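Local atomic coordinates of putative sulfurtransferase DsrE (Allochromatium vinosum, PDB entry 2HY5), a protein that probably carries sulfur as a persulfide and may take part in the oxidation of intracellular sulfur, working in a hexameric complex with DsrF and DsrH. Residues Leu5-Gly10 / Val44-Arg49; Ile34-Phe39 / Leu115-Ile120; Val77-Ala82 / Phe107-Leu112; Arg85-Glu90 / Thr101-Lys106. All blocks are in the same frame, centred on the assembly; numbering follows the deposited sequence.

Contact 1. Residues Leu5-Gly10 / Val44-Arg49; sequences LQINEG and VNNSTR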
loop_
_atom_site.group_PDB
_atom_site.type_symbol
_atom_site.label_atom_id
_atom_site.label_comp_id
_atom_site.label_asym_id
_atom_site.label_seq_id
_atom_site.Cartn_x
_atom_site.Cartn_y
_atom_site.Cartn_z
ATOM N N LEU A 5 16.725 12.230 3.045
ATOM C CA LEU A 5 15.341 11.774 3.177
ATOM C C LEU A 5 14.894 11.051 1.918
ATOM O O LEU A 5 15.127 11.519 0.809
ATOM C CB LEU A 5 14.403 12.957 3.437
ATOM C CG LEU A 5 14.717 13.847 4.643
ATOM C CD1 LEU A 5 13.612 14.881 4.799
ATOM C CD2 LEU A 5 14.841 13.011 5.907
ATOM N N GLN A 6 14.247 9.906 2.101
ATOM C CA GLN A 6 13.760 9.101 0.991
ATOM C C GLN A 6 12.245 8.979 1.136
ATOM O O GLN A 6 11.753 8.652 2.215
ATOM C CB GLN A 6 14.406 7.712 1.037
ATOM C CG GLN A 6 14.142 6.848 -0.195
ATOM C CD GLN A 6 14.658 5.427 -0.019
ATOM O OE1 GLN A 6 15.744 5.210 0.524
ATOM N NE2 GLN A 6 13.897 4.454 -0.517
ATOM N N ILE A 7 11.517 9.262 0.058
ATOM C CA ILE A 7 10.058 9.179 0.061
ATOM C C ILE A 7 9.661 8.177 -1.021
ATOM O O ILE A 7 9.985 8.367 -2.193
ATOM C CB ILE A 7 9.437 10.566 -0.209
ATOM C CG1 ILE A 7 9.868 11.531 0.906
ATOM C CG2 ILE A 7 7.913 10.471 -0.258
ATOM C CD1 ILE A 7 9.495 12.965 0.669
ATOM N N ASN A 8 8.960 7.117 -0.620
ATOM C CA ASN A 8 8.580 6.040 -1.535
ATOM C C ASN A 8 7.150 5.985 -2.040
ATOM O O ASN A 8 6.819 5.107 -2.840
ATOM C CB ASN A 8 8.866 4.679 -0.894
ATOM C CG ASN A 8 10.295 4.539 -0.414
ATOM O OD1 ASN A 8 11.215 5.127 -0.976
ATOM N ND2 ASN A 8 10.488 3.727 0.615
ATOM N N GLU A 9 6.299 6.893 -1.585
ATOM C CA GLU A 9 4.908 6.854 -2.008
ATOM C C GLU A 9 4.420 8.136 -2.641
ATOM O O GLU A 9 4.946 9.216 -2.379
ATOM C CB GLU A 9 4.020 6.519 -0.812
ATOM C CG GLU A 9 4.451 5.280 -0.061
ATOM C CD GLU A 9 4.541 4.052 -0.948
ATOM O OE1 GLU A 9 3.734 3.941 -1.895
ATOM O OE2 GLU A 9 5.408 3.190 -0.685
ATOM N N GLY A 10 3.385 7.998 -3.464
ATOM C CA GLY A 10 2.809 9.144 -4.134
ATOM C C GLY A 10 2.050 10.054 -3.186
ATOM O O GLY A 10 1.679 9.646 -2.080
ATOM N N VAL A 44 8.014 9.388 -6.873
ATOM C CA VAL A 44 8.320 10.324 -7.950
ATOM C C VAL A 44 7.112 11.183 -8.331
ATOM O O VAL A 44 7.270 12.270 -8.891
ATOM C CB VAL A 44 8.837 9.588 -9.218
ATOM C CG1 VAL A 44 10.103 8.804 -8.880
ATOM C CG2 VAL A 44 7.758 8.663 -9.763
ATOM N N ASN A 45 5.911 10.711 -8.008
ATOM C CA ASN A 45 4.698 11.446 -8.346
ATOM C C ASN A 45 4.495 12.724 -7.523
ATOM O O ASN A 45 3.539 13.472 -7.747
ATOM C CB ASN A 45 3.482 10.516 -8.228
ATOM C CG ASN A 45 3.468 9.432 -9.308
ATOM O OD1 ASN A 45 2.849 8.377 -9.141
ATOM N ND2 ASN A 45 4.141 9.696 -10.423
ATOM N N ASN A 46 5.397 12.977 -6.577
ATOM C CA ASN A 46 5.326 14.185 -5.759
ATOM C C ASN A 46 5.953 15.350 -6.512
ATOM O O ASN A 46 5.990 16.471 -6.006
ATOM C CB ASN A 46 6.112 14.009 -4.460
ATOM C CG ASN A 46 5.369 13.194 -3.440
ATOM O OD1 ASN A 46 4.417 13.671 -2.827
ATOM N ND2 ASN A 46 5.796 11.952 -3.251
ATOM N N SER A 47 6.434 15.085 -7.721
ATOM C CA SER A 47 7.113 16.121 -8.491
ATOM C C SER A 47 6.369 16.676 -9.700
ATOM O O SER A 47 6.929 17.476 -10.448
ATOM C CB SER A 47 8.474 15.606 -8.954
ATOM O OG SER A 47 8.334 14.571 -9.910
ATOM N N THR A 48 5.124 16.263 -9.903
ATOM C CA THR A 48 4.364 16.763 -11.044
ATOM C C THR A 48 3.744 18.124 -10.750
ATOM O O THR A 48 3.273 18.372 -9.644
ATOM C CB THR A 48 3.241 15.784 -11.455
ATOM O OG1 THR A 48 2.413 16.403 -12.447
ATOM C CG2 THR A 48 2.393 15.397 -10.259
ATOM N N ARG A 49 3.741 18.997 -11.752
ATOM C CA ARG A 49 3.181 20.341 -11.609
ATOM C C ARG A 49 1.728 20.381 -12.076
ATOM O O ARG A 49 1.099 21.435 -12.066
ATOM C CB ARG A 49 3.993 21.347 -12.434
ATOM C CG ARG A 49 3.867 21.177 -13.956
ATOM C CD ARG A 49 4.608 22.296 -14.709
ATOM N NE ARG A 49 4.350 22.274 -16.150
ATOM C CZ ARG A 49 5.018 21.524 -17.024
ATOM N NH1 ARG A 49 5.998 20.730 -16.609
ATOM N NH2 ARG A 49 4.707 21.567 -18.317
#

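Contact 2. Residues Ile34-Phe39 / Leu115-Ile120; sequences IFRVFF and LVEAAI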
loop_
_atom_site.group_PDB
_atom_site.type_symbol
_atom_site.label_atom_id
_atom_site.label_comp_id
_atom_site.label_asym_id
_atom_site.label_seq_id
_atom_site.Cartn_x
_atom_site.Cartn_y
_atom_site.Cartn_z
ATOM N N ILE A 34 19.525 19.256 5.330
ATOM C CA ILE A 34 18.892 18.176 4.591
ATOM C C ILE A 34 19.709 18.166 3.305
ATOM O O ILE A 34 19.554 19.034 2.445
ATOM C CB ILE A 34 17.404 18.460 4.297
ATOM C CG1 ILE A 34 16.608 18.387 5.605
ATOM C CG2 ILE A 34 16.859 17.440 3.292
ATOM C CD1 ILE A 34 15.120 18.603 5.446
ATOM N N PHE A 35 20.614 17.201 3.214
ATOM C CA PHE A 35 21.510 17.069 2.078
ATOM C C PHE A 35 20.774 16.806 0.770
ATOM O O PHE A 35 21.188 17.283 -0.287
ATOM C CB PHE A 35 22.509 15.943 2.347
ATOM C CG PHE A 35 23.541 15.778 1.273
ATOM C CD1 PHE A 35 24.640 16.628 1.212
ATOM C CD2 PHE A 35 23.411 14.778 0.319
ATOM C CE1 PHE A 35 25.599 16.482 0.215
ATOM C CE2 PHE A 35 24.362 14.622 -0.684
ATOM C CZ PHE A 35 25.459 15.475 -0.737
ATOM N N ARG A 36 19.685 16.048 0.844
ATOM C CA ARG A 36 18.916 15.727 -0.350
ATOM C C ARG A 36 17.607 15.038 0.015
ATOM O O ARG A 36 17.543 14.293 0.991
ATOM C CB ARG A 36 19.748 14.813 -1.259
ATOM C CG ARG A 36 19.072 14.349 -2.557
ATOM C CD ARG A 36 20.117 13.714 -3.479
ATOM N NE ARG A 36 21.121 14.708 -3.848
ATOM C CZ ARG A 36 22.424 14.475 -3.969
ATOM N NH1 ARG A 36 22.921 13.265 -3.757
ATOM N NH2 ARG A 36 23.238 15.476 -4.278
ATOM N N VAL A 37 16.567 15.327 -0.758
ATOM C CA VAL A 37 15.261 14.709 -0.586
ATOM C C VAL A 37 15.140 13.886 -1.859
ATOM O O VAL A 37 15.104 14.437 -2.962
ATOM C CB VAL A 37 14.125 15.752 -0.541
ATOM C CG1 VAL A 37 12.790 15.053 -0.314
ATOM C CG2 VAL A 37 14.382 16.758 0.565
ATOM N N PHE A 38 15.100 12.570 -1.708
ATOM C CA PHE A 38 15.038 11.687 -2.859
ATOM C C PHE A 38 13.702 10.965 -2.978
ATOM O O PHE A 38 13.254 10.314 -2.037
ATOM C CB PHE A 38 16.180 10.671 -2.775
ATOM C CG PHE A 38 16.407 9.911 -4.044
ATOM C CD1 PHE A 38 15.630 8.801 -4.357
ATOM C CD2 PHE A 38 17.380 10.326 -4.947
ATOM C CE1 PHE A 38 15.819 8.114 -5.554
ATOM C CE2 PHE A 38 17.580 9.650 -6.147
ATOM C CZ PHE A 38 16.797 8.541 -6.454
ATOM N N PHE A 39 13.066 11.101 -4.138
ATOM C CA PHE A 39 11.782 10.455 -4.378
ATOM C C PHE A 39 11.978 9.207 -5.224
ATOM O O PHE A 39 12.537 9.267 -6.322
ATOM C CB PHE A 39 10.816 11.426 -5.062
ATOM C CG PHE A 39 10.529 12.659 -4.252
ATOM C CD1 PHE A 39 11.354 13.774 -4.339
ATOM C CD2 PHE A 39 9.455 12.692 -3.376
ATOM C CE1 PHE A 39 11.107 14.910 -3.565
ATOM C CE2 PHE A 39 9.199 13.820 -2.600
ATOM C CZ PHE A 39 10.029 14.929 -2.694
ATOM N N LEU A 115 20.837 8.833 -4.584
ATOM C CA LEU A 115 20.270 8.394 -3.312
ATOM C C LEU A 115 21.379 7.770 -2.471
ATOM O O LEU A 115 21.573 8.122 -1.308
ATOM C CB LEU A 115 19.164 7.358 -3.539
ATOM C CG LEU A 115 18.658 6.656 -2.271
ATOM C CD1 LEU A 115 18.024 7.671 -1.336
ATOM C CD2 LEU A 115 17.657 5.570 -2.646
ATOM N N VAL A 116 22.107 6.833 -3.069
ATOM C CA VAL A 116 23.197 6.170 -2.369
ATOM C C VAL A 116 24.231 7.212 -1.960
ATOM O O VAL A 116 24.760 7.179 -0.849
ATOM C CB VAL A 116 23.860 5.108 -3.266
ATOM C CG1 VAL A 116 25.021 4.455 -2.531
ATOM C CG2 VAL A 116 22.824 4.060 -3.668
ATOM N N GLU A 117 24.498 8.147 -2.861
ATOM C CA GLU A 117 25.456 9.209 -2.606
ATOM C C GLU A 117 25.061 9.994 -1.353
ATOM O O GLU A 117 25.909 10.305 -0.512
ATOM C CB GLU A 117 25.517 10.143 -3.816
ATOM C CG GLU A 117 26.916 10.600 -4.163
ATOM C CD GLU A 117 27.486 11.549 -3.139
ATOM O OE1 GLU A 117 28.679 11.405 -2.795
ATOM O OE2 GLU A 117 26.746 12.446 -2.687
ATOM N N ALA A 118 23.772 10.302 -1.226
ATOM C CA ALA A 118 23.270 11.054 -0.077
ATOM C C ALA A 118 23.386 10.245 1.209
ATOM O O ALA A 118 23.679 10.798 2.272
ATOM C CB ALA A 118 21.812 11.470 -0.306
ATOM N N ALA A 119 23.145 8.939 1.111
ATOM C CA ALA A 119 23.240 8.054 2.268
ATOM C C ALA A 119 24.672 8.039 2.781
ATOM O O ALA A 119 24.913 7.894 3.983
ATOM C CB ALA A 119 22.802 6.638 1.890
ATOM N N ILE A 120 25.625 8.194 1.871
ATOM C CA ILE A 120 27.036 8.208 2.241
ATOM C C ILE A 120 27.424 9.535 2.895
ATOM O O ILE A 120 28.137 9.556 3.899
ATOM C CB ILE A 120 27.939 7.986 1.006
ATOM C CG1 ILE A 120 27.704 6.581 0.438
ATOM C CG2 ILE A 120 29.398 8.184 1.382
ATOM C CD1 ILE A 120 28.520 6.268 -0.803
HETATM O O HOH W 1 25.704 14.310 -4.645
#

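Contact 3. Residues Val77-Ala82 / Phe107-Leu112; sequences VCVAAA and FRISGL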
loop_
_atom_site.group_PDB
_atom_site.type_symbol
_atom_site.label_atom_id
_atom_site.label_comp_id
_atom_site.label_asym_id
_atom_site.label_seq_id
_atom_site.Cartn_x
_atom_site.Cartn_y
_atom_site.Cartn_z
ATOM N N VAL A 77 14.352 13.294 -8.191
ATOM C CA VAL A 77 13.396 12.272 -8.609
ATOM C C VAL A 77 14.125 11.220 -9.441
ATOM O O VAL A 77 14.802 11.549 -10.420
ATOM C CB VAL A 77 12.270 12.904 -9.452
ATOM C CG1 VAL A 77 11.320 11.833 -9.957
ATOM C CG2 VAL A 77 11.527 13.941 -8.618
ATOM N N CYS A 78 13.995 9.954 -9.050
ATOM C CA CYS A 78 14.648 8.857 -9.756
ATOM C C CYS A 78 14.187 8.758 -11.209
ATOM O O CYS A 78 12.991 8.652 -11.482
ATOM C CB CYS A 78 14.361 7.532 -9.054
ATOM S SG CYS A 78 15.082 6.118 -9.901
ATOM N N VAL A 79 15.137 8.771 -12.137
ATOM C CA VAL A 79 14.799 8.697 -13.555
ATOM C C VAL A 79 14.127 7.385 -13.958
ATOM O O VAL A 79 13.167 7.387 -14.727
ATOM C CB VAL A 79 16.053 8.919 -14.440
ATOM C CG1 VAL A 79 17.061 7.799 -14.223
ATOM C CG2 VAL A 79 15.646 9.000 -15.899
ATOM N N ALA A 80 14.629 6.268 -13.437
ATOM C CA ALA A 80 14.077 4.951 -13.753
ATOM C C ALA A 80 12.625 4.849 -13.306
ATOM O O ALA A 80 11.750 4.439 -14.074
ATOM C CB ALA A 80 14.908 3.865 -13.082
ATOM N N ALA A 81 12.376 5.226 -12.058
ATOM C CA ALA A 81 11.030 5.193 -11.505
ATOM C C ALA A 81 10.135 6.216 -12.210
ATOM O O ALA A 81 8.942 5.987 -12.391
ATOM C CB ALA A 81 11.079 5.471 -10.002
ATOM N N ALA A 82 10.714 7.345 -12.612
ATOM C CA ALA A 82 9.951 8.382 -13.305
ATOM C C ALA A 82 9.518 7.932 -14.705
ATOM O O ALA A 82 8.402 8.214 -15.138
ATOM C CB ALA A 82 10.777 9.661 -13.402
ATOM N N PHE A 107 12.009 20.549 -8.944
ATOM C CA PHE A 107 12.538 19.196 -8.811
ATOM C C PHE A 107 13.452 18.859 -9.985
ATOM O O PHE A 107 13.311 19.412 -11.074
ATOM C CB PHE A 107 11.398 18.167 -8.795
ATOM C CG PHE A 107 10.406 18.349 -7.677
ATOM C CD1 PHE A 107 9.522 19.423 -7.672
ATOM C CD2 PHE A 107 10.329 17.413 -6.648
ATOM C CE1 PHE A 107 8.571 19.554 -6.666
ATOM C CE2 PHE A 107 9.383 17.537 -5.642
ATOM C CZ PHE A 107 8.504 18.610 -5.648
ATOM N N ARG A 108 14.389 17.944 -9.764
ATOM C CA ARG A 108 15.271 17.520 -10.843
ATOM C C ARG A 108 15.249 16.001 -10.960
ATOM O O ARG A 108 15.147 15.299 -9.958
ATOM C CB ARG A 108 16.708 18.019 -10.619
ATOM C CG ARG A 108 17.494 17.358 -9.485
ATOM C CD ARG A 108 18.881 18.018 -9.357
ATOM N NE ARG A 108 19.696 17.468 -8.273
ATOM C CZ ARG A 108 20.503 16.416 -8.390
ATOM N NH1 ARG A 108 20.622 15.783 -9.549
ATOM N NH2 ARG A 108 21.192 15.987 -7.339
ATOM N N ILE A 109 15.301 15.506 -12.192
ATOM C CA ILE A 109 15.317 14.069 -12.450
ATOM C C ILE A 109 16.766 13.623 -12.558
ATOM O O ILE A 109 17.539 14.185 -13.331
ATOM C CB ILE A 109 14.583 13.724 -13.775
ATOM C CG1 ILE A 109 13.107 13.434 -13.508
ATOM C CG2 ILE A 109 15.202 12.486 -14.415
ATOM C CD1 ILE A 109 12.440 14.393 -12.586
ATOM N N SER A 110 17.143 12.621 -11.777
ATOM C CA SER A 110 18.512 12.139 -11.820
ATOM C C SER A 110 18.610 10.653 -11.505
ATOM O O SER A 110 17.601 9.989 -11.267
ATOM C CB SER A 110 19.375 12.936 -10.846
ATOM O OG SER A 110 20.745 12.699 -11.104
ATOM N N GLY A 111 19.837 10.142 -11.502
ATOM C CA GLY A 111 20.064 8.732 -11.236
ATOM C C GLY A 111 19.900 8.282 -9.797
ATOM O O GLY A 111 19.998 9.070 -8.854
ATOM N N LEU A 112 19.658 6.984 -9.639
ATOM C CA LEU A 112 19.471 6.379 -8.333
ATOM C C LEU A 112 20.747 6.534 -7.508
ATOM O O LEU A 112 20.714 6.492 -6.274
ATOM C CB LEU A 112 19.117 4.898 -8.511
ATOM C CG LEU A 112 18.444 4.142 -7.364
ATOM C CD1 LEU A 112 17.250 4.927 -6.847
ATOM C CD2 LEU A 112 18.002 2.765 -7.866
#

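Contact 4. Residues Arg85-Glu90 / Thr101-Lys106; sequences RGIVDE and TNIHPK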
loop_
_atom_site.group_PDB
_atom_site.type_symbol
_atom_site.label_atom_id
_atom_site.label_comp_id
_atom_site.label_asym_id
_atom_site.label_seq_id
_atom_site.Cartn_x
_atom_site.Cartn_y
_atom_site.Cartn_z
ATOM N N ARG A 85 6.594 5.597 -14.491
ATOM C CA ARG A 85 5.354 6.227 -14.064
ATOM C C ARG A 85 4.851 7.465 -14.799
ATOM O O ARG A 85 3.712 7.887 -14.590
ATOM C CB ARG A 85 5.458 6.502 -12.568
ATOM C CG ARG A 85 5.713 5.223 -11.771
ATOM C CD ARG A 85 5.970 5.511 -10.310
ATOM N NE ARG A 85 6.051 4.295 -9.501
ATOM C CZ ARG A 85 7.062 3.431 -9.516
ATOM N NH1 ARG A 85 8.105 3.628 -10.307
ATOM N NH2 ARG A 85 7.041 2.377 -8.705
ATOM N N GLY A 86 5.684 8.054 -15.647
ATOM C CA GLY A 86 5.232 9.214 -16.389
ATOM C C GLY A 86 5.636 10.586 -15.885
ATOM O O GLY A 86 4.885 11.539 -16.069
ATOM N N ILE A 87 6.789 10.697 -15.234
ATOM C CA ILE A 87 7.264 12.003 -14.777
ATOM C C ILE A 87 8.302 12.368 -15.828
ATOM O O ILE A 87 9.286 11.647 -16.020
ATOM C CB ILE A 87 7.912 11.935 -13.376
ATOM C CG1 ILE A 87 6.844 11.613 -12.326
ATOM C CG2 ILE A 87 8.574 13.271 -13.043
ATOM C CD1 ILE A 87 5.754 12.674 -12.183
ATOM N N VAL A 88 8.075 13.485 -16.509
ATOM C CA VAL A 88 8.941 13.901 -17.604
ATOM C C VAL A 88 9.390 15.357 -17.583
ATOM O O VAL A 88 8.581 16.258 -17.374
ATOM C CB VAL A 88 8.210 13.658 -18.954
ATOM C CG1 VAL A 88 9.105 14.034 -20.117
ATOM C CG2 VAL A 88 7.756 12.207 -19.053
ATOM N N ASP A 89 10.687 15.579 -17.796
ATOM C CA ASP A 89 11.215 16.936 -17.880
ATOM C C ASP A 89 11.611 17.132 -19.342
ATOM O O ASP A 89 11.424 16.233 -20.156
ATOM C CB ASP A 89 12.431 17.141 -16.965
ATOM C CG ASP A 89 13.639 16.314 -17.381
ATOM O OD1 ASP A 89 14.735 16.559 -16.837
ATOM O OD2 ASP A 89 13.502 15.418 -18.235
ATOM N N GLU A 90 12.159 18.294 -19.679
ATOM C CA GLU A 90 12.539 18.571 -21.064
ATOM C C GLU A 90 13.438 17.514 -21.705
ATOM O O GLU A 90 13.172 17.061 -22.823
ATOM C CB GLU A 90 13.207 19.945 -21.157
ATOM C CG GLU A 90 12.413 20.963 -21.968
ATOM C CD GLU A 90 11.023 21.213 -21.410
ATOM O OE1 GLU A 90 10.246 21.947 -22.054
ATOM O OE2 GLU A 90 10.705 20.681 -20.325
ATOM N N THR A 101 5.683 17.876 -21.028
ATOM C CA THR A 101 6.428 17.609 -19.796
ATOM C C THR A 101 5.470 17.864 -18.638
ATOM O O THR A 101 4.461 18.548 -18.801
ATOM C CB THR A 101 7.633 18.561 -19.613
ATOM O OG1 THR A 101 7.154 19.900 -19.442
ATOM C CG2 THR A 101 8.558 18.508 -20.814
ATOM N N ASN A 102 5.772 17.318 -17.465
ATOM C CA ASN A 102 4.898 17.544 -16.324
ATOM C C ASN A 102 5.648 17.776 -15.018
ATOM O O ASN A 102 5.037 18.002 -13.981
ATOM C CB ASN A 102 3.920 16.374 -16.165
ATOM C CG ASN A 102 4.614 15.079 -15.811
ATOM O OD1 ASN A 102 5.810 14.924 -16.040
ATOM N ND2 ASN A 102 3.861 14.134 -15.258
ATOM N N ILE A 103 6.971 17.752 -15.063
ATOM C CA ILE A 103 7.720 17.960 -13.831
ATOM C C ILE A 103 7.625 19.397 -13.320
ATOM O O ILE A 103 7.507 20.349 -14.097
ATOM C CB ILE A 103 9.208 17.592 -13.999
ATOM C CG1 ILE A 103 9.836 17.387 -12.619
ATOM C CG2 ILE A 103 9.949 18.692 -14.760
ATOM C CD1 ILE A 103 11.323 17.169 -12.655
ATOM N N HIS A 104 7.642 19.546 -12.001
ATOM C CA HIS A 104 7.603 20.864 -11.384
ATOM C C HIS A 104 9.053 21.358 -11.469
ATOM O O HIS A 104 9.985 20.626 -11.135
ATOM C CB HIS A 104 7.139 20.739 -9.926
ATOM C CG HIS A 104 6.964 22.053 -9.232
ATOM N ND1 HIS A 104 8.023 22.878 -8.919
ATOM C CD2 HIS A 104 5.849 22.690 -8.794
ATOM C CE1 HIS A 104 7.571 23.965 -8.320
ATOM N NE2 HIS A 104 6.255 23.876 -8.231
ATOM N N PRO A 105 9.261 22.610 -11.916
ATOM C CA PRO A 105 10.594 23.205 -12.062
ATOM C C PRO A 105 11.550 23.178 -10.872
ATOM O O PRO A 105 12.757 23.330 -11.056
ATOM C CB PRO A 105 10.283 24.625 -12.541
ATOM C CG PRO A 105 8.955 24.910 -11.924
ATOM C CD PRO A 105 8.216 23.618 -12.168
ATOM N N LYS A 106 11.028 22.983 -9.666
ATOM C CA LYS A 106 11.882 22.936 -8.479
ATOM C C LYS A 106 12.523 21.564 -8.259
ATOM O O LYS A 106 13.468 21.426 -7.477
ATOM C CB LYS A 106 11.085 23.331 -7.232
ATOM C CG LYS A 106 11.235 24.794 -6.842
ATOM C CD LYS A 106 12.687 25.112 -6.496
ATOM C CE LYS A 106 12.859 26.565 -6.088
ATOM N NZ LYS A 106 12.393 27.483 -7.159
HETATM O O HOH W 2 8.399 22.089 -19.955
#

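Contact 1. Residues Leu5-Gly10 / Val44-Arg49
The amide of Asn46 reaches across to the loop that leaves strand 2-7 and gives one N-H to the backbone carbonyl of Glu9, with ND2 3.0 Å from Glu9 O. The bond is bent, 136° at the hydrogen, and the donor lies somewhat off the carbonyl plane. Next to it, the CG2 methyl of Ile7 comes within 4.0 Å of Asn46 ND2, the two side chains crossing at about a right angle. Gly10 CA packs 4.4 Å from Asn45 CB and 4.2 Å from Asn46 ND2. With its CG anti to the carbonyl carbon (chi1 -78°), the Asn46 side chain is directed at the Glu9-Gly10 peptide. Its rotation is fixed from several sides, since ND2 also donates to Gly43 O and OD1 is hydrogen-bonded to Ser17 OG of helix 16-29. One step further out, Ser47 steadies the 3-10 turn that carries Asn46: Ser47 OG donates to Val44 O at 2.7 Å, and Ser47 N binds the same oxygen. Glu9 OE2 is hydrogen-bonded to Tyr21 OH of the DsrF chain. The contact thus ties the loops that follow two neighbouring strands through one buried amide, whose polar atoms are spent on two backbone carbonyls and a serine hydroxyl.

Contact 2. Residues Ile34-Phe39 / Leu115-Ile120
Phe38 and Leu115 both carry CG anti to the backbone N (chi1 -167° for Phe38), and these rotamers bring one face of the phenylalanine ring against Leu115. Leu115 CB sits over the ring centre, 3.6 Å from the centroid and only 5° off the normal, a CH-pi contact, while Leu115 CD1 reaches back to Phe38 CB. Phe35 instead offers the edge of its ring: Phe35 CD2 meets Ala118 CB at 3.7 Å. Arg36 CB also lies 4.0 Å from Ala118 CB. The chain of Arg36 bends at chi3, and Phe35 CE2 lies over one face of the guanidinium, offset toward its rim. Arg36 NH1 stays 4.1 Å from Glu117 OE2, beyond a salt bridge; water 1 joins the two residues instead, accepting from Arg36 NH2 at 2.8 Å and donating to Glu117 OE2. Arg36 NE is paired in a salt bridge with Asp74, and NH1 donates to Gln114 O, so the guanidinium is held at several points. The 115-120 part of helix 113-121 runs roughly antiparallel to strand segment 34-39 (150°) and packs on one face of the parallel sheet; Ala118 also touches Ala4 of strand 2-7, and Val116 and Glu117 meet Phe35 of the DsrF chain.

Contact 3. Residues Val77-Ala82 / Phe107-Leu112
Ile109 packs its CG2 branch against the start of the helix, 3.7 Å from Val79 CB. Val79 adopts a less common rotamer, with CG1 between the backbone N and the carbonyl carbon (chi1 64°), which turns CG2 as well as CB to Ile109. The CD1 end of Ile109 lies by Val77, its partner in the parallel sheet, although the exact position of that methyl is doubtful. Cys78 has SG anti to its own N (chi1 178°); there the sulfur is 3.9 Å from Leu112 CD1 and accepts from Ala81 N at 3.6 Å in a nearly straight N-cap bond (174°). Three backbone bonds join the segments: Val77 N to Arg108 O, 2.8 Å; Ser110 N to Val77 O, 2.9 Å; and Val79 N to Ser110 O, 2.9 Å. The last joins the helix start to strand 108-110. Cys78, by similarity the residue that forms the persulfide, therefore stands where a strand gives way to a helix. As the N-cap, its SG is held by an N-H of the first turn, which fixes the direction of the sulfur at the start of the helix.

Contact 4. Residues Arg85-Glu90 / Thr101-Lys106
Hydrogen bonds from Asn102 dominate, for its side-chain amide lies along the backbone of Gly86-Val88 and uses both ends. Asn102 OD1 accepts from Val88 N at 2.7 Å, almost straight at 171° and in the carbonyl plane. Asn102 ND2 donates to Gly86 O at 2.9 Å; this bond is more bent (135°), and the oxygen is tilted out of the amide plane. The rotamer that allows the double grip places CG between the backbone N and the carbonyl carbon (chi1 66°). Backbone bonds converge on a single acceptor: Val88 O takes Asn102 N at 3.0 Å, in the carbonyl plane, and Ile103 N at 3.2 Å, from above that plane. Water 2 adds a bridge at the outer end, donating to Glu90 OE2 and lying 2.6 Å from Thr101 OG1, a hydroxyl that is also hydrogen-bonded to Arg49. Van der Waals contacts are lighter: Ile103 CG2 touches Asp89 CB at 3.7 Å, and Ile87 CG2 faces Ile103 CG1 at 4.3 Å. Separately, the Thr101 CG2 methyl makes a close contact with the Glu90 carboxylate at OE2. Gly86, with positive phi, ends helix 79-85, whereas Asp89 is the N-cap of helix 90-96 and bonds Glu92 N through OD2. The two loops thus close on each other at the base of helix 90-96, with Ile87 and Ile103 resting on Ile109 of strand 108-110 and Leu50 of the second DsrE subunit packing on Val88 and Asn102.

How the contacts relate
Contacts 1, 2 and 3 meet in the parallel sheet: Leu5 O and Phe38 N, 2.7 Å apart, join contact 1 to contact 2, and Phe39 O lies 3.2 Å from Cys78 N between contacts 2 and 3. Contact 4 falls within the chain between the segments of contact 3 and continues it, Ala82 O being 3.0 Å from Ile87 N. Contact 1 also meets contact 4, with Ser47 O 2.7 Å from His104 N, whereas contacts 2 and 4 do not touch. Cys78, the probable persulfide site, belongs to contact 3. The side chain of Phe38 is about 4 Å from that of Cys78, that of Ile87 about 9 Å and that of Asn45 about 11 Å.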